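Local coordinates for conserved hypothetical exported protein (Bacteroides fragilis, PDB 4JJA) that is probably an exported exo-beta-N-acetylmuramidase of the NamZ family, acting on peptidoglycan fragments, at residues 232-235 with 236-239; 323-326 with 327-331; 333-336 with 337-341; 356-359 with 360-363. One frame throughout, in Å; residues are numbered along the deposited sequence. Where two conformers were deposited one is given.

Contact 1: 232-235 with 236-239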
ATOM      1  N   SER A 232      -6.579 -10.128  -1.811  1.00  8.93           N
ATOM      2  CA  SER A 232      -7.226 -11.387  -1.414  1.00  9.77           C
ATOM      3  C   SER A 232      -6.286 -12.234  -0.552  1.00  9.66           C
ATOM      4  O   SER A 232      -6.657 -12.727   0.502  1.00 14.53           O
ATOM      5  CB  SER A 232      -7.652 -12.189  -2.657  1.00  9.92           C
ATOM      6  OG  SER A 232      -8.582 -11.470  -3.443  1.00 10.59           O
ATOM      7  N   ILE A 233      -5.061 -12.355  -0.964  1.00  7.64           N
ATOM      8  CA  ILE A 233      -4.124 -13.293  -0.345  1.00  8.22           C
ATOM      9  C   ILE A 233      -3.494 -12.768   0.939  1.00  7.30           C
ATOM     10  O   ILE A 233      -3.225 -13.543   1.829  1.00  8.10           O
ATOM     11  CB  ILE A 233      -3.058 -13.747  -1.396  1.00  8.75           C
ATOM     12  CG1 ILE A 233      -3.759 -14.514  -2.499  1.00  9.75           C
ATOM     13  CG2 ILE A 233      -1.926 -14.602  -0.788  1.00 10.35           C
ATOM     14  CD1 ILE A 233      -4.366 -15.849  -2.098  1.00 11.90           C
ATOM     15  N   CYS A 234      -3.329 -11.464   1.086  1.00  7.42           N
ATOM     16  CA  CYS A 234      -2.753 -10.914   2.305  1.00  8.06           C
ATOM     17  C   CYS A 234      -3.663 -11.157   3.507  1.00  7.88           C
ATOM     18  O   CYS A 234      -3.191 -11.146   4.619  1.00  8.33           O
ATOM     19  CB  CYS A 234      -2.450  -9.399   2.164  1.00  8.73           C
ATOM     20  SG  CYS A 234      -1.286  -8.779   3.392  1.00 11.36           S
ATOM     21  N   LEU A 235      -4.949 -11.448   3.283  1.00  7.98           N
ATOM     22  CA  LEU A 235      -5.804 -11.842   4.409  1.00  8.18           C
ATOM     23  C   LEU A 235      -5.284 -13.046   5.157  1.00  7.87           C
ATOM     24  O   LEU A 235      -5.590 -13.229   6.350  1.00  8.12           O
ATOM     25  CB  LEU A 235      -7.237 -12.026   3.922  1.00  9.28           C
ATOM     26  CG  LEU A 235      -7.852 -10.777   3.253  1.00 11.18           C
ATOM     27  CD1 LEU A 235      -9.285 -11.117   2.797  1.00 14.33           C
ATOM     28  CD2 LEU A 235      -7.841  -9.564   4.160  1.00 15.17           C
ATOM     29  N   PHE A 236      -4.514 -13.891   4.483  1.00  7.36           N
ATOM     30  CA  PHE A 236      -3.905 -15.024   5.155  1.00  7.03           C
ATOM     31  C   PHE A 236      -2.907 -14.653   6.233  1.00  7.98           C
ATOM     32  O   PHE A 236      -2.580 -15.482   7.073  1.00  7.66           O
ATOM     33  CB  PHE A 236      -3.261 -16.013   4.181  1.00  6.97           C
ATOM     34  CG  PHE A 236      -4.225 -16.865   3.398  1.00  6.60           C
ATOM     35  CD1 PHE A 236      -5.075 -17.733   4.045  1.00  7.84           C
ATOM     36  CD2 PHE A 236      -4.252 -16.853   2.013  1.00  7.14           C
ATOM     37  CE1 PHE A 236      -5.886 -18.592   3.344  1.00  7.54           C
ATOM     38  CE2 PHE A 236      -5.093 -17.702   1.284  1.00  7.56           C
ATOM     39  CZ  PHE A 236      -5.923 -18.558   1.974  1.00  7.85           C
ATOM     40  N   GLU A 237      -2.452 -13.416   6.261  1.00  8.05           N
ATOM     41  CA  GLU A 237      -1.584 -12.980   7.363  1.00  8.33           C
ATOM     42  C   GLU A 237      -2.351 -12.955   8.679  1.00  8.46           C
ATOM     43  O   GLU A 237      -1.735 -12.856   9.720  1.00 10.62           O
ATOM     44  CB  GLU A 237      -0.948 -11.643   7.055  1.00 10.16           C
ATOM     45  CG  GLU A 237      -0.014 -11.823   5.836  1.00 13.48           C
ATOM     46  CD  GLU A 237       1.210 -11.011   5.697  1.00 21.78           C
ATOM     47  OE1 GLU A 237       1.247  -9.905   6.193  1.00 23.64           O
ATOM     48  OE2 GLU A 237       2.131 -11.500   4.981  1.00 23.36           O
ATOM     49  N   GLY A 238      -3.674 -13.010   8.642  1.00  7.86           N
ATOM     50  CA  GLY A 238      -4.515 -13.178   9.819  1.00  8.08           C
ATOM     51  C   GLY A 238      -4.819 -14.613  10.153  1.00  7.54           C
ATOM     52  O   GLY A 238      -5.806 -14.836  10.869  1.00  8.29           O
ATOM     53  N   THR A 239      -4.013 -15.556   9.659  1.00  7.56           N
ATOM     54  CA  THR A 239      -4.208 -16.986   9.793  1.00  7.62           C
ATOM     55  C   THR A 239      -2.839 -17.625   9.873  1.00  8.31           C
ATOM     56  O   THR A 239      -1.827 -16.961   9.610  1.00  8.69           O
ATOM     57  CB  THR A 239      -4.954 -17.593   8.562  1.00  7.92           C
ATOM     58  OG1 THR A 239      -4.023 -17.784   7.481  1.00  7.81           O
ATOM     59  CG2 THR A 239      -6.171 -16.768   8.121  1.00  8.91           C
TER
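A 3-10 turn that follows helix 224-233 brings Ile233 against Phe236 and Cys234 against Glu237, each pair three residues apart. The spacing is set by a ladder of i to i+3 backbone bonds: Phe236 N to Ile233 O (3.0 Å), Glu237 N to Cys234 O (2.9 Å) and Gly238 N to Leu235 O. On one side of the turn the Phe236 side chain leans over the Ile233 carbonyl, its CB 3.4 Å from Ile233 O, and its ring reaches the end of the isoleucine, where CE2 lies 3.9 Å from Ile233 CD1. The two side chains cross at a slant. Tyr254 stacks on the Phe236 ring, and Tyr306 of helix 305-314 touches both Phe236 and Ile233, so this side belongs to the buried core. On another side, Cys234 SG approaches the carboxylate of Glu237, 3.9 Å from OE1. With CG beside its own backbone N (chi1 -65°), Glu237 lays CB and CG along the Cys234 carbonyl before the chain bends at chi2. Its carboxylate is held from outside the turn: OE2 forms a salt bridge with Arg245, and OE1 binds a glycerol, probably from the crystallisation liquor. At the end of the turn Phe236 O takes two donors from Thr239, the backbone N at 3.0 Å and the hydroxyl OG1 at 2.7 Å, the hydroxyl lying in the carbonyl plane on a lone pair.

Contact 2: 323-326 with 327-331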
ATOM      1  N   PRO A 323      -6.135 -13.429  16.418  1.00  8.48           N
ATOM      2  CA  PRO A 323      -6.912 -12.357  17.016  1.00  8.59           C
ATOM      3  C   PRO A 323      -7.014 -11.122  16.105  1.00  9.29           C
ATOM      4  O   PRO A 323      -8.068 -10.462  16.030  1.00 10.70           O
ATOM      5  CB  PRO A 323      -6.160 -12.094  18.299  1.00 10.42           C
ATOM      6  CG  PRO A 323      -5.638 -13.438  18.681  1.00 10.53           C
ATOM      7  CD  PRO A 323      -5.201 -14.061  17.374  1.00  8.95           C
ATOM      8  N   PHE A 324      -5.912 -10.817  15.445  1.00  8.43           N
ATOM      9  CA  PHE A 324      -5.802  -9.616  14.640  1.00  8.75           C
ATOM     10  C   PHE A 324      -6.318  -9.739  13.230  1.00  8.07           C
ATOM     11  O   PHE A 324      -6.154  -8.797  12.452  1.00  8.30           O
ATOM     12  CB  PHE A 324      -4.408  -9.036  14.746  1.00  9.26           C
ATOM     13  CG  PHE A 324      -3.322  -9.997  14.355  1.00 10.65           C
ATOM     14  CD1 PHE A 324      -2.996 -10.201  13.018  1.00 10.91           C
ATOM     15  CD2 PHE A 324      -2.630 -10.712  15.322  1.00 11.84           C
ATOM     16  CE1 PHE A 324      -1.993 -11.059  12.665  1.00 15.10           C
ATOM     17  CE2 PHE A 324      -1.598 -11.579  14.940  1.00 13.68           C
ATOM     18  CZ  PHE A 324      -1.305 -11.717  13.619  1.00 15.86           C
ATOM     19  N   PHE A 325      -6.968 -10.863  12.875  1.00  7.67           N
ATOM     20  CA  PHE A 325      -7.645 -10.939  11.603  1.00  7.76           C
ATOM     21  C   PHE A 325      -8.542  -9.695  11.393  1.00  7.46           C
ATOM     22  O   PHE A 325      -8.566  -9.142  10.303  1.00  8.24           O
ATOM     23  CB  PHE A 325      -8.441 -12.239  11.560  1.00  8.80           C
ATOM     24  CG  PHE A 325      -9.236 -12.460  10.312  1.00  7.64           C
ATOM     25  CD1 PHE A 325      -8.606 -12.815   9.142  1.00  8.99           C
ATOM     26  CD2 PHE A 325     -10.581 -12.268  10.307  1.00  9.49           C
ATOM     27  CE1 PHE A 325      -9.329 -13.003   7.989  1.00 10.64           C
ATOM     28  CE2 PHE A 325     -11.332 -12.457   9.187  1.00 10.02           C
ATOM     29  CZ  PHE A 325     -10.722 -12.819   7.994  1.00 10.71           C
ATOM     30  N   GLU A 326      -9.245  -9.279  12.437  1.00  7.58           N
ATOM     31  CA  GLU A 326     -10.155  -8.157  12.342  1.00  8.40           C
ATOM     32  C   GLU A 326      -9.451  -6.846  12.018  1.00  8.39           C
ATOM     33  O   GLU A 326     -10.045  -5.937  11.429  1.00  8.83           O
ATOM     34  CB  GLU A 326     -11.002  -8.030  13.592  1.00  9.53           C
ATOM     35  CG  GLU A 326     -12.204  -8.964  13.635  1.00 10.15           C
ATOM     36  CD  GLU A 326     -11.913 -10.422  13.730  1.00  9.62           C
ATOM     37  OE1 GLU A 326     -10.789 -10.812  14.151  1.00 10.54           O
ATOM     38  OE2 GLU A 326     -12.818 -11.212  13.429  1.00 10.87           O
ATOM     39  N   LEU A 327      -8.189  -6.715  12.459  1.00  7.72           N
ATOM     40  CA  LEU A 327      -7.440  -5.531  12.131  1.00  7.59           C
ATOM     41  C   LEU A 327      -7.137  -5.403  10.635  1.00  7.22           C
ATOM     42  O   LEU A 327      -7.026  -4.299  10.109  1.00  8.00           O
ATOM     43  CB  LEU A 327      -6.163  -5.423  12.965  1.00  8.26           C
ATOM     44  CG  LEU A 327      -6.375  -5.516  14.498  1.00  8.82           C
ATOM     45  CD1 LEU A 327      -5.042  -5.344  15.249  1.00 10.68           C
ATOM     46  CD2 LEU A 327      -7.395  -4.508  15.019  1.00 10.89           C
ATOM     47  N   LEU A 328      -7.018  -6.549   9.967  1.00  8.26           N
ATOM     48  CA  LEU A 328      -6.815  -6.613   8.517  1.00  7.60           C
ATOM     49  C   LEU A 328      -8.120  -6.429   7.749  1.00  7.70           C
ATOM     50  O   LEU A 328      -8.194  -5.607   6.858  1.00  8.82           O
ATOM     51  CB  LEU A 328      -6.113  -7.911   8.117  1.00  8.64           C
ATOM     52  CG  LEU A 328      -4.669  -8.064   8.610  1.00  9.90           C
ATOM     53  CD1 LEU A 328      -4.197  -9.526   8.444  1.00 14.65           C
ATOM     54  CD2 LEU A 328      -3.716  -7.142   7.881  1.00 12.03           C
ATOM     55  N   VAL A 329      -9.155  -7.188   8.134  1.00  8.72           N
ATOM     56  CA  VAL A 329     -10.404  -7.140   7.361  0.50  9.33           C
ATOM     57  C   VAL A 329     -11.259  -5.943   7.688  1.00  9.13           C
ATOM     58  O   VAL A 329     -11.945  -5.410   6.813  1.00 10.90           O
ATOM     59  CB  VAL A 329     -11.261  -8.405   7.488  0.50 10.14           C
ATOM     60  CG1 VAL A 329     -10.584  -9.479   6.727  0.50 11.78           C
ATOM     61  CG2 VAL A 329     -11.483  -8.846   8.914  0.50 11.71           C
ATOM     62  N   GLY A 330     -11.211  -5.494   8.947  1.00  9.43           N
ATOM     63  CA  GLY A 330     -11.840  -4.241   9.361  1.00  9.41           C
ATOM     64  C   GLY A 330     -13.226  -4.297   9.946  1.00  8.96           C
ATOM     65  O   GLY A 330     -13.788  -3.282  10.266  1.00  9.90           O
ATOM     66  N   THR A 331     -13.751  -5.506  10.092  1.00  9.78           N
ATOM     67  CA  THR A 331     -15.092  -5.731  10.646  1.00  9.46           C
ATOM     68  C   THR A 331     -15.123  -7.124  11.241  1.00 10.26           C
ATOM     69  O   THR A 331     -14.313  -7.990  10.895  1.00 10.68           O
ATOM     70  CB  THR A 331     -16.167  -5.622   9.547  1.00 12.15           C
ATOM     71  OG1 THR A 331     -17.413  -5.688  10.183  1.00 16.89           O
ATOM     72  CG2 THR A 331     -16.086  -6.727   8.502  1.00 13.65           C
TER
HETATM   73  O   HOH W   1     -13.973 -10.751  10.908  1.00 10.35           O
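Val329 reaches back one turn to Phe325; it was modelled in two conformers, and the methyl contacts given here belong to one of them. CB sits 4.0 Å from Phe325 O; beyond it the two methyls divide. CG2 is wedged between the Phe325 carbonyl oxygen, at 3.2 Å, and the ring atom CE2, because chi1 of -72° sets this methyl between the valine's own N and carbonyl carbon. CG1 lies over one face in a CH-pi contact, 4.0 Å from the centroid of the Phe325 ring and 29° off its normal, with CZ the nearest ring atom. Phe325 brings its ring to the valine by placing CG anti to its backbone N (chi1 179°).

Both residues belong to the short helix 325-329, for which Phe324 is the N-cap residue. Val329 N donates to Phe325 O at 3.0 Å, and Gly330 N closes the last turn on Glu326 O at 2.8 Å. Gly330 then leaves the helical conformation with positive phi. The Glu326 side chain, bent at chi2, packs CG 3.6 Å from Thr331 O, while water 1 donates to both Glu326 OE2 and Thr331 O and thus bridges carboxylate and outgoing chain. The carboxylate's other oxygen, OE1, is paired with Arg335 on the next helix. Near the helix start, Leu327 CD1 lies 3.8 Å from Phe324 CB.

Contact 3: 333-336 with 337-341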
ATOM      1  N   TYR A 333     -17.740  -9.277  11.064  1.00  9.92           N
ATOM      2  CA  TYR A 333     -18.693 -10.253  10.503  1.00 10.22           C
ATOM      3  C   TYR A 333     -18.040 -11.237   9.569  1.00  9.36           C
ATOM      4  O   TYR A 333     -18.628 -12.270   9.290  1.00 10.62           O
ATOM      5  CB  TYR A 333     -19.888  -9.607   9.850  1.00 10.27           C
ATOM      6  CG  TYR A 333     -19.633  -8.723   8.644  1.00  9.68           C
ATOM      7  CD1 TYR A 333     -19.235  -9.269   7.411  1.00  9.46           C
ATOM      8  CD2 TYR A 333     -19.847  -7.350   8.695  1.00  9.98           C
ATOM      9  CE1 TYR A 333     -19.060  -8.470   6.294  1.00 10.93           C
ATOM     10  CE2 TYR A 333     -19.674  -6.560   7.578  1.00 10.22           C
ATOM     11  CZ  TYR A 333     -19.276  -7.112   6.372  1.00  9.93           C
ATOM     12  OH  TYR A 333     -19.106  -6.314   5.266  1.00 12.20           O
ATOM     13  N   VAL A 334     -16.844 -10.960   9.033  1.00  9.51           N
ATOM     14  CA  VAL A 334     -16.225 -11.885   8.108  1.00  9.35           C
ATOM     15  C   VAL A 334     -15.872 -13.208   8.790  1.00  9.10           C
ATOM     16  O   VAL A 334     -16.261 -14.295   8.311  1.00 10.27           O
ATOM     17  CB  VAL A 334     -15.031 -11.265   7.376  1.00  9.19           C
ATOM     18  CG1 VAL A 334     -14.275 -12.298   6.511  1.00 10.45           C
ATOM     19  CG2 VAL A 334     -15.465 -10.057   6.536  1.00 10.95           C
ATOM     20  N   ARG A 335     -15.208 -13.151   9.950  1.00  9.39           N
ATOM     21  CA  ARG A 335     -14.946 -14.362  10.690  1.00  9.29           C
ATOM     22  C   ARG A 335     -16.240 -15.099  11.024  1.00 10.40           C
ATOM     23  O   ARG A 335     -16.338 -16.337  10.867  1.00 10.91           O
ATOM     24  CB  ARG A 335     -14.262 -13.976  11.985  1.00  9.39           C
ATOM     25  CG  ARG A 335     -14.017 -15.098  12.960  1.00  9.91           C
ATOM     26  CD  ARG A 335     -13.684 -14.600  14.341  1.00 10.47           C
ATOM     27  NE  ARG A 335     -12.420 -13.862  14.393  1.00 10.80           N
ATOM     28  CZ  ARG A 335     -11.291 -14.269  14.986  1.00 10.49           C
ATOM     29  NH1 ARG A 335     -11.189 -15.456  15.558  1.00 11.27           N
ATOM     30  NH2 ARG A 335     -10.253 -13.442  15.006  1.00 10.52           N
ATOM     31  N   LYS A 336     -17.211 -14.358  11.538  1.00 11.25           N
ATOM     32  CA  LYS A 336     -18.447 -14.992  12.006  1.00 11.89           C
ATOM     33  C   LYS A 336     -19.189 -15.695  10.862  1.00 10.88           C
ATOM     34  O   LYS A 336     -19.691 -16.815  11.010  1.00 12.05           O
ATOM     35  CB  LYS A 336     -19.366 -13.961  12.640  1.00 12.68           C
ATOM     36  CG  LYS A 336     -18.852 -13.389  13.956  1.00 15.43           C
ATOM     37  CD  LYS A 336     -19.838 -12.301  14.493  1.00 23.09           C
ATOM     38  CE  LYS A 336     -19.346 -11.498  15.676  1.00 27.72           C
ATOM     39  NZ  LYS A 336     -20.382 -10.465  16.058  1.00 32.63           N
HETATM   40  N   MSE A 337     -19.261 -15.042   9.719  1.00 10.30           N
HETATM   41  CA  MSE A 337     -19.955 -15.620   8.558  1.00 10.46           C
HETATM   42  C   MSE A 337     -19.218 -16.801   7.961  1.00  9.76           C
HETATM   43  O   MSE A 337     -19.840 -17.787   7.582  1.00 10.84           O
HETATM   44  CB  MSE A 337     -20.206 -14.550   7.522  1.00  9.85           C
HETATM   45  CG  MSE A 337     -21.227 -13.508   7.936  1.00 11.15           C
HETATM   46 SE   MSE A 337     -21.547 -12.148   6.633  0.75 10.13          SE
HETATM   47  CE  MSE A 337     -22.695 -13.132   5.393  1.00 13.93           C
ATOM     48  N   ILE A 338     -17.882 -16.745   7.938  1.00  9.64           N
ATOM     49  CA  ILE A 338     -17.135 -17.917   7.471  1.00 10.03           C
ATOM     50  C   ILE A 338     -17.431 -19.105   8.383  1.00 10.65           C
ATOM     51  O   ILE A 338     -17.716 -20.216   7.931  1.00 11.60           O
ATOM     52  CB  ILE A 338     -15.642 -17.666   7.365  1.00  9.18           C
ATOM     53  CG1 ILE A 338     -15.368 -16.625   6.255  1.00 10.40           C
ATOM     54  CG2 ILE A 338     -14.891 -18.980   7.098  1.00 11.38           C
ATOM     55  CD1 ILE A 338     -13.941 -16.166   6.088  1.00 11.15           C
ATOM     56  N   GLU A 339     -17.336 -18.874   9.685  1.00 11.14           N
ATOM     57  CA  GLU A 339     -17.537 -19.945  10.646  1.00 12.56           C
ATOM     58  C   GLU A 339     -18.972 -20.446  10.617  1.00 12.89           C
ATOM     59  O   GLU A 339     -19.236 -21.589  10.953  1.00 15.50           O
ATOM     60  CB  GLU A 339     -17.189 -19.430  12.040  1.00 12.79           C
ATOM     61  CG  GLU A 339     -15.693 -19.258  12.187  1.00 13.03           C
ATOM     62  CD  GLU A 339     -15.221 -18.683  13.494  1.00 15.59           C
ATOM     63  OE1 GLU A 339     -16.037 -18.279  14.354  1.00 19.79           O
ATOM     64  OE2 GLU A 339     -13.974 -18.569  13.653  1.00 15.20           O
ATOM     65  N   GLY A 340     -19.888 -19.574  10.243  1.00 12.61           N
ATOM     66  CA  GLY A 340     -21.294 -19.918  10.095  1.00 13.21           C
ATOM     67  C   GLY A 340     -21.641 -20.645   8.818  1.00 13.55           C
ATOM     68  O   GLY A 340     -22.821 -20.959   8.602  1.00 16.45           O
ATOM     69  N   GLY A 341     -20.660 -20.885   7.944  1.00 12.16           N
ATOM     70  CA  GLY A 341     -20.902 -21.614   6.717  1.00 12.30           C
ATOM     71  C   GLY A 341     -21.372 -20.811   5.558  1.00 12.33           C
ATOM     72  O   GLY A 341     -21.822 -21.384   4.568  1.00 14.04           O
TER
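Tyr333 has CG lodged between its backbone N and carbonyl carbon (chi1 63°), while Met337, a selenomethionine, turns CG away from its carbonyl carbon (chi1 -69°), and the two side chains run alongside each other in the same direction. Selenium meets the tyrosine ring near CD1, at 3.8 Å, and lies obliquely, 54° off the ring normal, in a Met-aromatic contact. On the way there, Met337 CG passes 3.2 Å from Tyr333 O. Arg350 makes a cation-pi contact with the same ring.

Val334 and Ile338 form the next pair one turn apart, with Val334 CG1 3.9 Å from Ile338 CD1. They point into the packing between helices: Ile347 of helix 344-350 touches both, and Leu307, Ile308 and Tyr311 of helix 305-314 touch Ile338. Both pairs lie along helix 333-339, whose i to i+4 bonds run from Met337 N to Tyr333 O through to Gly340 N and Lys336 O, the latter at 2.9 Å. Its C-terminal end is a Schellman motif: Gly341 adopts positive phi and its N returns to Ile338 O at 3.0 Å.

Arg335 and Glu339 also lie side by side, but the contact is made by the aliphatic stem, CG of Arg335 resting 3.5 Å from Glu339 OE2. Guanidinium and carboxylate planes are perpendicular, and Arg335 NH1 is 4.6 Å from Glu339 OE2, too far apart for an ion pair. NH1 pairs with Asp318 instead, while the arginine's main partner remains Glu326. Glu339 OE2 comes close to the like-charged Asp318, and the arginine probably eases that repulsion.

Contact 4: 356-359 with 360-363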
ATOM      1  N   GLU A 356     -20.246   1.356  -2.159  0.50 11.15           N
ATOM      2  CA  GLU A 356     -21.067   2.375  -2.861  0.50 11.74           C
ATOM      3  C   GLU A 356     -20.896   3.719  -2.195  0.50 12.00           C
ATOM      4  O   GLU A 356     -20.577   4.720  -2.843  0.50 13.10           O
ATOM      5  CB  GLU A 356     -22.555   1.986  -2.832  0.50 10.96           C
ATOM      6  CG  GLU A 356     -22.825   0.797  -3.759  0.50 11.44           C
ATOM      7  CD  GLU A 356     -24.260   0.247  -3.723  0.50 15.14           C
ATOM      8  OE1 GLU A 356     -25.134   0.712  -2.958  0.50 19.14           O
ATOM      9  OE2 GLU A 356     -24.478  -0.722  -4.463  0.50 19.58           O
ATOM     10  N   ARG A 357     -21.091   3.727  -0.894  1.00 12.42           N
ATOM     11  CA  ARG A 357     -21.004   4.955  -0.126  1.00 12.14           C
ATOM     12  C   ARG A 357     -19.619   5.559  -0.152  1.00 12.33           C
ATOM     13  O   ARG A 357     -19.501   6.780  -0.275  1.00 12.88           O
ATOM     14  CB  ARG A 357     -21.388   4.740   1.338  1.00 13.67           C
ATOM     15  CG  ARG A 357     -22.924   4.498   1.569  1.00 16.17           C
ATOM     16  CD  ARG A 357     -23.317   4.354   3.061  1.00 18.44           C
ATOM     17  NE  ARG A 357     -22.856   3.150   3.745  1.00 21.22           N
ATOM     18  CZ  ARG A 357     -23.549   2.013   3.876  1.00 21.59           C
ATOM     19  NH1 ARG A 357     -24.776   1.922   3.376  1.00 23.67           N
ATOM     20  NH2 ARG A 357     -23.002   0.977   4.514  1.00 23.93           N
ATOM     21  N   PHE A 358     -18.596   4.726  -0.094  1.00 10.65           N
ATOM     22  CA  PHE A 358     -17.241   5.292  -0.169  1.00  9.94           C
ATOM     23  C   PHE A 358     -16.946   5.915  -1.527  1.00 10.49           C
ATOM     24  O   PHE A 358     -16.258   6.923  -1.608  1.00 10.38           O
ATOM     25  CB  PHE A 358     -16.198   4.229   0.180  1.00 10.07           C
ATOM     26  CG  PHE A 358     -14.830   4.830   0.336  1.00  8.68           C
ATOM     27  CD1 PHE A 358     -14.516   5.541   1.468  1.00 10.52           C
ATOM     28  CD2 PHE A 358     -13.854   4.709  -0.632  1.00  8.87           C
ATOM     29  CE1 PHE A 358     -13.232   6.136   1.608  1.00  9.87           C
ATOM     30  CE2 PHE A 358     -12.607   5.302  -0.507  1.00  9.29           C
ATOM     31  CZ  PHE A 358     -12.313   5.987   0.640  1.00  9.28           C
ATOM     32  N   LYS A 359     -17.469   5.306  -2.600  1.00 11.21           N
ATOM     33  CA  LYS A 359     -17.262   5.864  -3.933  1.00 11.81           C
ATOM     34  C   LYS A 359     -17.865   7.248  -4.044  1.00 12.45           C
ATOM     35  O   LYS A 359     -17.338   8.123  -4.715  1.00 13.58           O
ATOM     36  CB  LYS A 359     -17.828   4.935  -4.996  1.00 12.33           C
ATOM     37  CG  LYS A 359     -16.979   3.701  -5.200  1.00 12.78           C
ATOM     38  CD  LYS A 359     -17.637   2.834  -6.289  1.00 16.31           C
ATOM     39  CE  LYS A 359     -16.937   1.556  -6.637  1.00 15.93           C
ATOM     40  NZ  LYS A 359     -17.670   0.738  -7.697  1.00 19.95           N
ATOM     41  N   ILE A 360     -18.981   7.478  -3.357  1.00 12.53           N
ATOM     42  CA  ILE A 360     -19.586   8.825  -3.277  0.50 13.63           C
ATOM     43  C   ILE A 360     -18.741   9.755  -2.432  1.00 13.98           C
ATOM     44  O   ILE A 360     -18.444  10.897  -2.812  1.00 14.20           O
ATOM     45  CB  ILE A 360     -21.022   8.771  -2.720  0.50 14.74           C
ATOM     46  CG1 ILE A 360     -21.928   8.210  -3.808  0.50 15.61           C
ATOM     47  CG2 ILE A 360     -21.485  10.179  -2.244  0.50 15.35           C
ATOM     48  CD1 ILE A 360     -23.175   7.491  -3.293  0.50 15.98           C
ATOM     49  N   GLN A 361     -18.325   9.265  -1.290  1.00 12.54           N
ATOM     50  CA  GLN A 361     -17.579  10.085  -0.331  1.00 12.25           C
ATOM     51  C   GLN A 361     -16.265  10.557  -0.936  1.00 11.60           C
ATOM     52  O   GLN A 361     -15.811  11.671  -0.655  1.00 12.67           O
ATOM     53  CB  GLN A 361     -17.314   9.307   0.980  1.00 12.59           C
ATOM     54  CG  GLN A 361     -16.809  10.115   2.151  1.00 14.00           C
ATOM     55  CD  GLN A 361     -16.326   9.312   3.324  1.00 16.52           C
ATOM     56  OE1 GLN A 361     -16.346   8.082   3.341  1.00 17.60           O
ATOM     57  NE2 GLN A 361     -15.922  10.024   4.361  1.00 17.32           N
ATOM     58  N   ARG A 362     -15.593   9.692  -1.695  1.00 10.33           N
ATOM     59  CA  ARG A 362     -14.262  10.032  -2.207  1.00 10.17           C
ATOM     60  C   ARG A 362     -14.302  10.922  -3.423  1.00 11.09           C
ATOM     61  O   ARG A 362     -13.288  11.490  -3.799  1.00 10.88           O
ATOM     62  CB  ARG A 362     -13.493   8.751  -2.547  1.00  9.80           C
ATOM     63  CG  ARG A 362     -13.863   8.096  -3.847  1.00 10.84           C
ATOM     64  CD  ARG A 362     -13.070   6.801  -4.098  1.00  9.71           C
ATOM     65  NE  ARG A 362     -13.280   6.388  -5.454  1.00  9.80           N
ATOM     66  CZ  ARG A 362     -12.390   5.756  -6.211  1.00 10.11           C
ATOM     67  NH1 ARG A 362     -11.288   5.248  -5.694  1.00 10.85           N
ATOM     68  NH2 ARG A 362     -12.613   5.600  -7.489  1.00 11.13           N
ATOM     69  N   LYS A 363     -15.457  10.999  -4.090  1.00 11.52           N
ATOM     70  CA  LYS A 363     -15.518  11.641  -5.401  1.00 13.27           C
ATOM     71  C   LYS A 363     -14.929  13.056  -5.460  1.00 12.17           C
ATOM     72  O   LYS A 363     -14.228  13.343  -6.425  1.00 13.18           O
ATOM     73  CB  LYS A 363     -16.975  11.632  -5.919  1.00 15.67           C
ATOM     74  CG  LYS A 363     -17.102  12.028  -7.368  1.00 20.87           C
ATOM     75  CD  LYS A 363     -16.793  10.840  -8.243  1.00 26.75           C
ATOM     76  CE  LYS A 363     -17.348  10.928  -9.729  1.00 27.39           C
ATOM     77  NZ  LYS A 363     -17.842   9.597 -10.191  1.00 24.36           N
TER
HETATM   78  O   HOH W   2     -15.639   7.221  -6.761  1.00 14.89           O
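The Phe358 ring is met by two residues of the following turn, Arg362 over one face and Gln361 obliquely. Arg362 crosses it at about a right angle with its aliphatic stem: CD is 3.9 Å from Phe358 CE2 and CB lies over the face. Gln361 brings OE1 to 3.6 Å from Phe358 CD1, its amide plane nearly perpendicular to the ring.

A torsion places Arg362. Its CG is tucked between the residue's own N and carbonyl carbon (chi1 78°), which sets CG 3.6 Å from Lys359 O, and the chain then runs extended to NE. Water 2 completes a bridge at this point, accepting from Arg362 NE at 2.8 Å, in the plane of the guanidinium, and donating to Lys359 O at 2.8 Å.

Partners further out fix the polar ends. Asp370, near the C terminus, forms salt bridges with Arg362 NH2 and Lys363 NZ, and Gln361 NE2 donates to Glu186. Met182 of helix 176-185 touches Phe358, Gln361 and Arg362 together, joining this turn to the N-terminal part of the fold.

Beneath the side chains, Arg362 N donates to Phe358 O at 2.8 Å and Gln361 N to Arg357 O at 2.9 Å, the i to i+4 pattern of an alpha helix, here in the C-terminal part of helix 352-362.

The four contacts follow one another along the chain; each is closed within a single continuous stretch, so none nests inside or crosses another. Contact 1 carries the chain from helix 224-233 into a 3-10 turn. Far later in sequence, contact 2 packs helix 325-329 against this turn, with Leu235 CD2 3.8 Å from Val329 CG1 in the conformer described and Gly238 backed by Phe325 and Leu328. A short link leads to contact 3 on helix 333-339, joined to contact 2 by a salt bridge, Glu326 OE1 to Arg335 NH2 at 2.8 Å, and by Phe325 on Val334. Contact 4 stands apart, its centre about 22 Å from that of contact 2, where helix 352-362 meets helix 176-185.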